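Local coordinates for protein DMATS type aromatic prenyltransferase (Streptomyces coelicolor, PDB 6ZS0) that probably catalyses transfer of a dimethylallyl group to carbon 5 of the indole ring of tryptophan, at residues 127-137 against 148-158; 274-285 against 317-328. All blocks are in the same frame, centred on the assembly; numbering follows the deposited sequence.

Contact 1. Residues 127-137 against 148-158; sequences APQGPLALWCA and VKVYLNPAVGG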
loop_
_atom_site.group_PDB
_atom_site.type_symbol
_atom_site.label_atom_id
_atom_site.label_comp_id
_atom_site.label_asym_id
_atom_site.label_seq_id
_atom_site.Cartn_x
_atom_site.Cartn_y
_atom_site.Cartn_z
ATOM N N ALA A 127 -1.919 -16.434 -19.161
ATOM C CA ALA A 127 -0.776 -15.642 -19.669
ATOM C C ALA A 127 -0.897 -14.199 -19.187
ATOM O O ALA A 127 -0.795 -13.263 -19.983
ATOM C CB ALA A 127 -0.736 -15.717 -21.169
ATOM N N PRO A 128 -1.102 -13.957 -17.873
ATOM C CA PRO A 128 -1.152 -12.597 -17.351
ATOM C C PRO A 128 0.200 -11.899 -17.481
ATOM O O PRO A 128 1.235 -12.558 -17.420
ATOM C CB PRO A 128 -1.499 -12.793 -15.870
ATOM C CG PRO A 128 -0.924 -14.137 -15.552
ATOM C CD PRO A 128 -1.240 -14.954 -16.796
ATOM N N GLN A 129 0.161 -10.591 -17.647
ATOM C CA GLN A 129 1.349 -9.720 -17.659
ATOM C C GLN A 129 1.503 -9.081 -16.281
ATOM O O GLN A 129 0.484 -8.942 -15.555
ATOM C CB GLN A 129 1.217 -8.729 -18.801
ATOM C CG GLN A 129 1.111 -9.460 -20.128
ATOM C CD GLN A 129 1.087 -8.546 -21.320
ATOM O OE1 GLN A 129 1.866 -7.593 -21.414
ATOM N NE2 GLN A 129 0.188 -8.846 -22.245
ATOM N N GLY A 130 2.741 -8.762 -15.926
ATOM C CA GLY A 130 3.118 -8.225 -14.606
ATOM C C GLY A 130 2.597 -6.807 -14.464
ATOM O O GLY A 130 1.922 -6.288 -15.357
ATOM N N PRO A 131 2.969 -6.090 -13.401
ATOM C CA PRO A 131 3.905 -6.578 -12.375
ATOM C C PRO A 131 3.339 -7.336 -11.162
ATOM O O PRO A 131 4.099 -7.723 -10.287
ATOM C CB PRO A 131 4.494 -5.238 -11.912
ATOM C CG PRO A 131 3.327 -4.319 -11.994
ATOM C CD PRO A 131 2.660 -4.672 -13.282
ATOM N N LEU A 132 2.034 -7.543 -11.118
ATOM C CA LEU A 132 1.364 -8.283 -10.034
ATOM C C LEU A 132 0.149 -8.990 -10.609
ATOM O O LEU A 132 -0.323 -8.604 -11.714
ATOM C CB LEU A 132 0.979 -7.330 -8.883
ATOM C CG LEU A 132 -0.288 -6.486 -9.071
ATOM C CD1 LEU A 132 -0.915 -6.061 -7.722
ATOM C CD2 LEU A 132 0.007 -5.277 -9.914
ATOM N N ALA A 133 -0.349 -9.992 -9.884
ATOM C CA ALA A 133 -1.658 -10.631 -10.101
ATOM C C ALA A 133 -2.630 -10.258 -8.980
ATOM O O ALA A 133 -3.766 -9.924 -9.281
ATOM C CB ALA A 133 -1.493 -12.128 -10.216
ATOM N N LEU A 134 -2.204 -10.335 -7.725
ATOM C CA LEU A 134 -3.128 -10.092 -6.587
ATOM C C LEU A 134 -2.319 -9.824 -5.343
ATOM O O LEU A 134 -1.490 -10.669 -4.950
ATOM C CB LEU A 134 -4.050 -11.297 -6.385
ATOM C CG LEU A 134 -5.198 -11.082 -5.391
ATOM C CD1 LEU A 134 -6.381 -11.949 -5.789
ATOM C CD2 LEU A 134 -4.750 -11.349 -3.942
ATOM N N TRP A 135 -2.541 -8.679 -4.734
ATOM C CA TRP A 135 -2.028 -8.368 -3.394
ATOM C C TRP A 135 -3.232 -8.192 -2.485
ATOM O O TRP A 135 -4.314 -7.865 -2.962
ATOM C CB TRP A 135 -1.170 -7.103 -3.367
ATOM C CG TRP A 135 0.065 -7.147 -4.208
ATOM C CD1 TRP A 135 0.701 -8.244 -4.729
ATOM C CD2 TRP A 135 0.847 -6.008 -4.601
ATOM N NE1 TRP A 135 1.824 -7.854 -5.402
ATOM C CE2 TRP A 135 1.926 -6.490 -5.347
ATOM C CE3 TRP A 135 0.710 -4.637 -4.404
ATOM C CZ2 TRP A 135 2.868 -5.633 -5.907
ATOM C CZ3 TRP A 135 1.647 -3.796 -4.952
ATOM C CH2 TRP A 135 2.715 -4.289 -5.659
ATOM N N CYS A 136 -2.995 -8.417 -1.220
ATOM C CA CYS A 136 -3.989 -8.269 -0.153
ATOM C C CYS A 136 -3.437 -7.311 0.898
ATOM O O CYS A 136 -2.291 -7.491 1.319
ATOM C CB CYS A 136 -4.318 -9.632 0.418
ATOM S SG CYS A 136 -5.646 -9.554 1.635
ATOM N N ALA A 137 -4.234 -6.312 1.299
ATOM C CA ALA A 137 -3.899 -5.474 2.467
ATOM C C ALA A 137 -4.888 -5.798 3.583
ATOM O O ALA A 137 -6.098 -5.849 3.333
ATOM C CB ALA A 137 -3.954 -4.026 2.124
ATOM N N VAL A 148 -10.257 -6.163 4.869
ATOM C CA VAL A 148 -9.546 -6.833 3.749
ATOM C C VAL A 148 -9.705 -5.998 2.477
ATOM O O VAL A 148 -10.825 -5.677 2.102
ATOM C CB VAL A 148 -10.043 -8.270 3.565
ATOM C CG1 VAL A 148 -9.425 -8.942 2.354
ATOM C CG2 VAL A 148 -9.797 -9.095 4.823
ATOM N N LYS A 149 -8.591 -5.681 1.830
ATOM C CA LYS A 149 -8.548 -4.941 0.566
ATOM C C LYS A 149 -7.773 -5.813 -0.417
ATOM O O LYS A 149 -6.732 -6.323 -0.001
ATOM C CB LYS A 149 -7.830 -3.614 0.786
ATOM C CG LYS A 149 -7.955 -2.597 -0.332
ATOM C CD LYS A 149 -7.501 -1.216 0.096
ATOM C CE LYS A 149 -7.851 -0.902 1.532
ATOM N NZ LYS A 149 -7.761 0.550 1.820
ATOM N N VAL A 150 -8.280 -5.988 -1.623
ATOM C CA VAL A 150 -7.597 -6.746 -2.692
ATOM C C VAL A 150 -7.173 -5.794 -3.796
ATOM O O VAL A 150 -8.006 -5.018 -4.236
ATOM C CB VAL A 150 -8.525 -7.852 -3.215
ATOM C CG1 VAL A 150 -7.884 -8.651 -4.311
ATOM C CG2 VAL A 150 -8.925 -8.745 -2.059
ATOM N N TYR A 151 -5.911 -5.920 -4.244
ATOM C CA TYR A 151 -5.283 -5.127 -5.325
ATOM C C TYR A 151 -5.103 -6.017 -6.542
ATOM O O TYR A 151 -4.528 -7.089 -6.414
ATOM C CB TYR A 151 -3.938 -4.587 -4.870
ATOM C CG TYR A 151 -4.017 -3.514 -3.825
ATOM C CD1 TYR A 151 -4.193 -3.839 -2.498
ATOM C CD2 TYR A 151 -3.916 -2.180 -4.174
ATOM C CE1 TYR A 151 -4.264 -2.848 -1.526
ATOM C CE2 TYR A 151 -3.999 -1.183 -3.216
ATOM C CZ TYR A 151 -4.181 -1.521 -1.898
ATOM O OH TYR A 151 -4.223 -0.546 -0.937
ATOM N N LEU A 152 -5.631 -5.555 -7.663
ATOM C CA LEU A 152 -5.570 -6.257 -8.959
ATOM C C LEU A 152 -4.894 -5.359 -9.991
ATOM O O LEU A 152 -4.719 -4.146 -9.715
ATOM C CB LEU A 152 -6.988 -6.627 -9.370
ATOM C CG LEU A 152 -7.791 -7.431 -8.357
ATOM C CD1 LEU A 152 -9.241 -7.471 -8.751
ATOM C CD2 LEU A 152 -7.221 -8.834 -8.257
ATOM N N ASN A 153 -4.508 -5.940 -11.117
ATOM C CA ASN A 153 -3.612 -5.321 -12.142
ATOM C C ASN A 153 -4.375 -4.975 -13.415
ATOM O O ASN A 153 -4.641 -5.863 -14.224
ATOM C CB ASN A 153 -2.493 -6.294 -12.489
ATOM C CG ASN A 153 -1.536 -5.752 -13.524
ATOM O OD1 ASN A 153 -1.572 -4.573 -13.864
ATOM N ND2 ASN A 153 -0.683 -6.622 -14.031
ATOM N N PRO A 154 -4.767 -3.702 -13.634
ATOM C CA PRO A 154 -5.446 -3.319 -14.872
ATOM C C PRO A 154 -4.630 -3.614 -16.146
ATOM O O PRO A 154 -5.258 -3.679 -17.230
ATOM C CB PRO A 154 -5.660 -1.816 -14.672
ATOM C CG PRO A 154 -5.752 -1.663 -13.188
ATOM C CD PRO A 154 -4.672 -2.581 -12.684
ATOM N N ALA A 155 -3.298 -3.728 -16.051
ATOM C CA ALA A 155 -2.377 -3.972 -17.187
ATOM C C ALA A 155 -2.130 -5.466 -17.389
ATOM O O ALA A 155 -1.182 -5.805 -18.139
ATOM C CB ALA A 155 -1.077 -3.244 -16.992
ATOM N N VAL A 156 -2.951 -6.344 -16.799
ATOM C CA VAL A 156 -2.745 -7.824 -16.866
ATOM C C VAL A 156 -2.757 -8.305 -18.327
ATOM O O VAL A 156 -2.096 -9.316 -18.609
ATOM C CB VAL A 156 -3.782 -8.593 -16.018
ATOM C CG1 VAL A 156 -5.204 -8.373 -16.481
ATOM C CG2 VAL A 156 -3.456 -10.066 -15.982
ATOM N N GLY A 157 -3.524 -7.643 -19.197
ATOM C CA GLY A 157 -3.579 -7.945 -20.648
ATOM C C GLY A 157 -2.774 -6.975 -21.498
ATOM O O GLY A 157 -2.998 -6.941 -22.728
ATOM N N GLY A 158 -1.868 -6.221 -20.887
ATOM C CA GLY A 158 -1.051 -5.177 -21.533
ATOM C C GLY A 158 -1.535 -3.795 -21.177
ATOM O O GLY A 158 -2.739 -3.633 -20.921
HETATM O O HOH W 1 1.411 -5.181 -18.003
HETATM O O HOH W 2 -4.734 -8.801 -11.517
#

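Contact 2. Residues 274-285 against 317-328; sequences YIPVRDYVRHDG and PEDGVGLIAYLA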
loop_
_atom_site.group_PDB
_atom_site.type_symbol
_atom_site.label_atom_id
_atom_site.label_comp_id
_atom_site.label_asym_id
_atom_site.label_seq_id
_atom_site.Cartn_x
_atom_site.Cartn_y
_atom_site.Cartn_z
ATOM N N TYR A 274 -0.151 9.911 -3.304
ATOM C CA TYR A 274 1.015 9.126 -2.826
ATOM C C TYR A 274 2.288 9.722 -3.437
ATOM O O TYR A 274 2.392 9.840 -4.687
ATOM C CB TYR A 274 0.905 7.659 -3.250
ATOM C CG TYR A 274 -0.344 6.938 -2.793
ATOM C CD1 TYR A 274 -0.346 6.128 -1.660
ATOM C CD2 TYR A 274 -1.524 7.054 -3.508
ATOM C CE1 TYR A 274 -1.507 5.478 -1.240
ATOM C CE2 TYR A 274 -2.676 6.385 -3.125
ATOM C CZ TYR A 274 -2.681 5.622 -1.975
ATOM O OH TYR A 274 -3.838 4.998 -1.574
ATOM N N ILE A 275 3.227 10.107 -2.589
ATOM C CA ILE A 275 4.558 10.595 -3.017
ATOM C C ILE A 275 5.620 9.581 -2.586
ATOM O O ILE A 275 5.751 9.292 -1.402
ATOM C CB ILE A 275 4.830 11.995 -2.431
ATOM C CG1 ILE A 275 3.745 13.019 -2.789
ATOM C CG2 ILE A 275 6.209 12.469 -2.838
ATOM C CD1 ILE A 275 3.543 13.243 -4.218
ATOM N N PRO A 276 6.437 9.069 -3.531
ATOM C CA PRO A 276 7.529 8.138 -3.214
ATOM C C PRO A 276 8.721 8.880 -2.583
ATOM O O PRO A 276 9.778 9.042 -3.209
ATOM C CB PRO A 276 7.843 7.519 -4.575
ATOM C CG PRO A 276 7.517 8.599 -5.551
ATOM C CD PRO A 276 6.312 9.309 -4.972
ATOM N N VAL A 277 8.543 9.242 -1.315
ATOM C CA VAL A 277 9.493 10.138 -0.588
ATOM C C VAL A 277 10.899 9.523 -0.586
ATOM O O VAL A 277 11.863 10.283 -0.573
ATOM C CB VAL A 277 8.994 10.429 0.835
ATOM C CG1 VAL A 277 8.883 9.200 1.671
ATOM C CG2 VAL A 277 9.870 11.451 1.551
ATOM N N ARG A 278 11.029 8.188 -0.645
ATOM C CA ARG A 278 12.363 7.537 -0.587
ATOM C C ARG A 278 13.237 7.994 -1.737
ATOM O O ARG A 278 14.462 7.846 -1.641
ATOM C CB ARG A 278 12.290 6.001 -0.543
ATOM C CG ARG A 278 11.668 5.320 -1.754
ATOM C CD ARG A 278 11.884 3.821 -1.646
ATOM N NE ARG A 278 13.310 3.565 -1.798
ATOM C CZ ARG A 278 13.972 2.466 -1.390
ATOM N NH1 ARG A 278 15.270 2.397 -1.575
ATOM N NH2 ARG A 278 13.346 1.470 -0.822
ATOM N N ASP A 279 12.655 8.447 -2.862
ATOM C CA ASP A 279 13.427 8.893 -4.046
ATOM C C ASP A 279 13.873 10.350 -3.899
ATOM O O ASP A 279 14.619 10.776 -4.732
ATOM C CB ASP A 279 12.609 8.743 -5.324
ATOM C CG ASP A 279 12.400 7.317 -5.762
ATOM O OD1 ASP A 279 12.964 6.405 -5.120
ATOM O OD2 ASP A 279 11.751 7.143 -6.816
ATOM N N TYR A 280 13.481 11.045 -2.831
ATOM C CA TYR A 280 13.610 12.535 -2.758
ATOM C C TYR A 280 14.334 12.959 -1.483
ATOM O O TYR A 280 14.289 14.159 -1.168
ATOM C CB TYR A 280 12.228 13.209 -2.862
ATOM C CG TYR A 280 11.537 12.872 -4.162
ATOM C CD1 TYR A 280 12.097 13.211 -5.370
ATOM C CD2 TYR A 280 10.336 12.188 -4.181
ATOM C CE1 TYR A 280 11.515 12.858 -6.572
ATOM C CE2 TYR A 280 9.713 11.850 -5.368
ATOM C CZ TYR A 280 10.299 12.194 -6.575
ATOM O OH TYR A 280 9.747 11.826 -7.772
ATOM N N VAL A 281 14.972 12.032 -0.782
ATOM C CA VAL A 281 15.665 12.316 0.502
ATOM C C VAL A 281 17.081 11.753 0.458
ATOM O O VAL A 281 17.317 10.815 -0.292
ATOM C CB VAL A 281 14.904 11.701 1.679
ATOM C CG1 VAL A 281 13.556 12.348 1.856
ATOM C CG2 VAL A 281 14.778 10.196 1.531
ATOM N N ARG A 282 17.950 12.253 1.337
ATOM C CA ARG A 282 19.306 11.683 1.541
ATOM C C ARG A 282 19.208 10.401 2.360
ATOM O O ARG A 282 20.039 9.535 2.165
ATOM C CB ARG A 282 20.201 12.657 2.302
ATOM C CG ARG A 282 20.454 13.972 1.600
ATOM C CD ARG A 282 21.283 14.898 2.492
ATOM N NE ARG A 282 21.698 16.134 1.828
ATOM C CZ ARG A 282 20.952 17.238 1.705
ATOM N NH1 ARG A 282 21.448 18.298 1.079
ATOM N NH2 ARG A 282 19.715 17.274 2.188
ATOM N N HIS A 283 18.263 10.328 3.292
ATOM C CA HIS A 283 18.146 9.204 4.251
ATOM C C HIS A 283 16.790 9.250 4.938
ATOM O O HIS A 283 16.035 10.242 4.771
ATOM C CB HIS A 283 19.323 9.191 5.256
ATOM C CG HIS A 283 19.533 10.494 5.949
ATOM N ND1 HIS A 283 18.646 10.968 6.874
ATOM C CD2 HIS A 283 20.514 11.424 5.837
ATOM C CE1 HIS A 283 19.073 12.143 7.331
ATOM N NE2 HIS A 283 20.218 12.439 6.708
ATOM N N ASP A 284 16.487 8.219 5.704
ATOM C CA ASP A 284 15.194 8.109 6.409
ATOM C C ASP A 284 15.073 9.145 7.521
ATOM O O ASP A 284 13.937 9.437 7.924
ATOM C CB ASP A 284 14.982 6.683 6.914
ATOM C CG ASP A 284 14.501 5.806 5.788
ATOM O OD1 ASP A 284 13.424 6.146 5.245
ATOM O OD2 ASP A 284 15.168 4.805 5.492
ATOM N N GLY A 285 16.167 9.725 7.999
ATOM C CA GLY A 285 16.047 10.856 8.949
ATOM C C GLY A 285 15.280 12.012 8.315
ATOM O O GLY A 285 14.394 12.615 8.977
ATOM N N PRO A 317 17.839 5.709 11.292
ATOM C CA PRO A 317 17.237 6.258 10.077
ATOM C C PRO A 317 18.244 6.978 9.171
ATOM O O PRO A 317 18.128 6.854 7.973
ATOM C CB PRO A 317 16.183 7.219 10.640
ATOM C CG PRO A 317 15.748 6.527 11.906
ATOM C CD PRO A 317 17.035 5.996 12.487
ATOM N N GLU A 318 19.233 7.660 9.761
ATOM C CA GLU A 318 20.211 8.516 9.044
ATOM C C GLU A 318 21.227 7.660 8.277
ATOM O O GLU A 318 21.977 8.246 7.482
ATOM C CB GLU A 318 20.946 9.430 10.030
ATOM C CG GLU A 318 20.040 10.443 10.702
ATOM C CD GLU A 318 19.186 9.991 11.889
ATOM O OE1 GLU A 318 18.364 10.818 12.350
ATOM O OE2 GLU A 318 19.314 8.819 12.345
ATOM N N ASP A 319 21.260 6.341 8.512
ATOM C CA ASP A 319 22.292 5.422 7.966
ATOM C C ASP A 319 21.749 4.667 6.763
ATOM O O ASP A 319 22.426 3.752 6.313
ATOM C CB ASP A 319 22.777 4.424 9.021
ATOM C CG ASP A 319 23.690 5.059 10.037
ATOM O OD1 ASP A 319 24.249 6.109 9.725
ATOM O OD2 ASP A 319 23.811 4.502 11.136
ATOM N N GLY A 320 20.575 5.032 6.260
ATOM C CA GLY A 320 20.053 4.424 5.034
ATOM C C GLY A 320 18.848 5.170 4.513
ATOM O O GLY A 320 18.477 6.200 5.088
ATOM N N VAL A 321 18.237 4.630 3.481
ATOM C CA VAL A 321 17.036 5.238 2.861
ATOM C C VAL A 321 16.060 4.109 2.560
ATOM O O VAL A 321 16.502 2.946 2.476
ATOM C CB VAL A 321 17.437 6.027 1.607
ATOM C CG1 VAL A 321 17.943 5.105 0.514
ATOM C CG2 VAL A 321 16.296 6.885 1.113
ATOM N N GLY A 322 14.776 4.416 2.448
ATOM C CA GLY A 322 13.775 3.461 1.967
ATOM C C GLY A 322 12.884 2.924 3.057
ATOM O O GLY A 322 11.862 2.366 2.706
ATOM N N LEU A 323 13.226 3.093 4.335
ATOM C CA LEU A 323 12.339 2.613 5.419
ATOM C C LEU A 323 10.981 3.300 5.303
ATOM O O LEU A 323 9.960 2.615 5.411
ATOM C CB LEU A 323 12.972 2.849 6.786
ATOM C CG LEU A 323 14.162 1.940 7.087
ATOM C CD1 LEU A 323 14.769 2.276 8.442
ATOM C CD2 LEU A 323 13.754 0.482 7.011
ATOM N N ILE A 324 10.956 4.608 5.068
ATOM C CA ILE A 324 9.698 5.276 4.650
ATOM C C ILE A 324 9.703 5.316 3.125
ATOM O O ILE A 324 10.465 6.091 2.546
ATOM C CB ILE A 324 9.533 6.661 5.281
ATOM C CG1 ILE A 324 9.503 6.581 6.799
ATOM C CG2 ILE A 324 8.283 7.325 4.718
ATOM C CD1 ILE A 324 9.453 7.934 7.487
ATOM N N ALA A 325 8.897 4.478 2.483
ATOM C CA ALA A 325 8.859 4.336 1.018
ATOM C C ALA A 325 7.968 5.432 0.405
ATOM O O ALA A 325 8.388 6.086 -0.548
ATOM C CB ALA A 325 8.370 2.980 0.639
ATOM N N TYR A 326 6.765 5.592 0.922
ATOM C CA TYR A 326 5.810 6.612 0.445
ATOM C C TYR A 326 5.230 7.358 1.641
ATOM O O TYR A 326 5.099 6.787 2.731
ATOM C CB TYR A 326 4.627 6.010 -0.323
ATOM C CG TYR A 326 4.919 5.462 -1.694
ATOM C CD1 TYR A 326 5.576 4.265 -1.871
ATOM C CD2 TYR A 326 4.518 6.149 -2.829
ATOM C CE1 TYR A 326 5.834 3.768 -3.145
ATOM C CE2 TYR A 326 4.734 5.659 -4.100
ATOM C CZ TYR A 326 5.424 4.475 -4.268
ATOM O OH TYR A 326 5.649 4.013 -5.550
ATOM N N LEU A 327 4.810 8.579 1.390
ATOM C CA LEU A 327 3.885 9.331 2.244
ATOM C C LEU A 327 2.628 9.613 1.439
ATOM O O LEU A 327 2.722 9.846 0.247
ATOM C CB LEU A 327 4.526 10.645 2.689
ATOM C CG LEU A 327 5.689 10.531 3.666
ATOM C CD1 LEU A 327 6.252 11.904 3.966
ATOM C CD2 LEU A 327 5.302 9.796 4.928
ATOM N N ALA A 328 1.478 9.638 2.084
ATOM C CA ALA A 328 0.203 9.876 1.390
ATOM C C ALA A 328 -0.662 10.808 2.237
ATOM O O ALA A 328 -0.652 10.697 3.486
ATOM C CB ALA A 328 -0.533 8.590 1.112
HETATM O O HOH W 3 13.023 7.038 2.852
#

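Contact 1. Residues 127-137 against 148-158
Asn153 bridges to the 129-132 loop at the open end of the hairpin of strands 135-139 and 147-152, away from its connecting turn. In Asn153, CG stands anti to the backbone N (chi1 180°), which sends the amide across to the facing loop. Its CB lies 3.7 Å from Leu132 CD2. Beyond CG the two ends divide the work. OD1 turns back on its own chain and accepts from Ala155 N at 2.9 Å, an Asx turn in which the donor sits 60° out of the amide carbonyl plane. ND2 reaches across and gives weak bonds to Gly130 O at 2.9 Å and to Leu132 O at 3.1 Å, so two loop carbonyls flanking the cis-peptide-linked Pro131 are gathered on one amide. The backbone N of Asn153 reaches Ala133 O through a water, and a second water joins Gly130 O to Ala155 O. Farther out, Gln129 N donates to Val156 O (2.8 Å), and Pro128 CB presses tightly on Val156 CG2 at 3.4 Å. In the strands, Trp135 and Tyr151 form a hydrogen-bonded antiparallel pair whose Tyr151 N to Trp135 O bond (2.8 Å) is almost straight, 178°. Leu132 CD1 lies 3.6 Å above the centre of the Trp135 ring, and the indole NE1 donates to Glu83. On the opposite sheet face Leu134 CG leans on Val150, and Cys136 SG meets Val148 CG1. The pair runs between strands 77-82 and 191-195, with Cys136 and Pro128 packed against helix 91-109 and Trp135, Ala137 and Tyr151 meeting Leu81.

Contact 2. Residues 274-285 against 317-328
Ile275 and Leu327 pair as antiparallel neighbours in the ABBA barrel, where strands 270-275 and 324-332 lie side by side although helices occupy most of the chain between them. Each satisfies the other: Ile275 N gives a straight bond to Leu327 O at 2.9 Å, and Leu327 N returns one to Ile275 O. The ladder then breaks at Pro276, the centre of an inverse gamma turn that brings Val277 N weakly back to Ile275 O; Arg278 N makes a long, weak bond to Ala325 O at 3.4 Å. Past the turn, Asp284 takes over. Its backbone N, in the first turn of helix 284-297, donates to Gly320 O at 2.9 Å and weakly to Pro317 O. With CG anti to the carbonyl carbon (chi1 -80°), the carboxylate swings onto the 322-324 backbone. OD1 accepts from Ile324 N at 2.9 Å, the donor 42° out of the carboxylate plane, while OD2 takes Leu323 N at 2.8 Å on its syn side and also a salt bridge from Arg315. A water donates hydrogen bonds to Asp284 OD1 (2.6 Å) and Ile324 O and accepts one from Gly322 N. With an alanine here, the N-H groups of Leu323 and Ile324 would probably lose their acceptors and Arg315 its counter-charge. Two flat groups cover the backbone: Pro276 CA sits over one face of the Tyr326 ring, a CH-pi contact at 4.0 Å from its centroid, and Gly322 CA lies 3.4 Å above the centre of the Arg278 guanidinium.

In the fold
Contact 1 and contact 2 belong to the same closed antiparallel sheet but lie on opposite sides of the chain's centre, their own centres about 25 Å apart. Contact 1 is a hairpin of consecutive strands; contact 2 joins strands separated in sequence by helices. They do not touch: the nearest atoms are about 6 Å apart, and Tyr151 OH stands 5.6 Å from Tyr274 OH. Both tyrosines leave the sheet on the face turned from the outer helices, consistent with their reaching into the barrel interior, where ABBA prenyltransferases bind their substrates. Asn153 binds the loop leading into strand 135-139, while Asp284, at the start of helix 284-297, binds the 322-324 backbone at the start of strand 324-332.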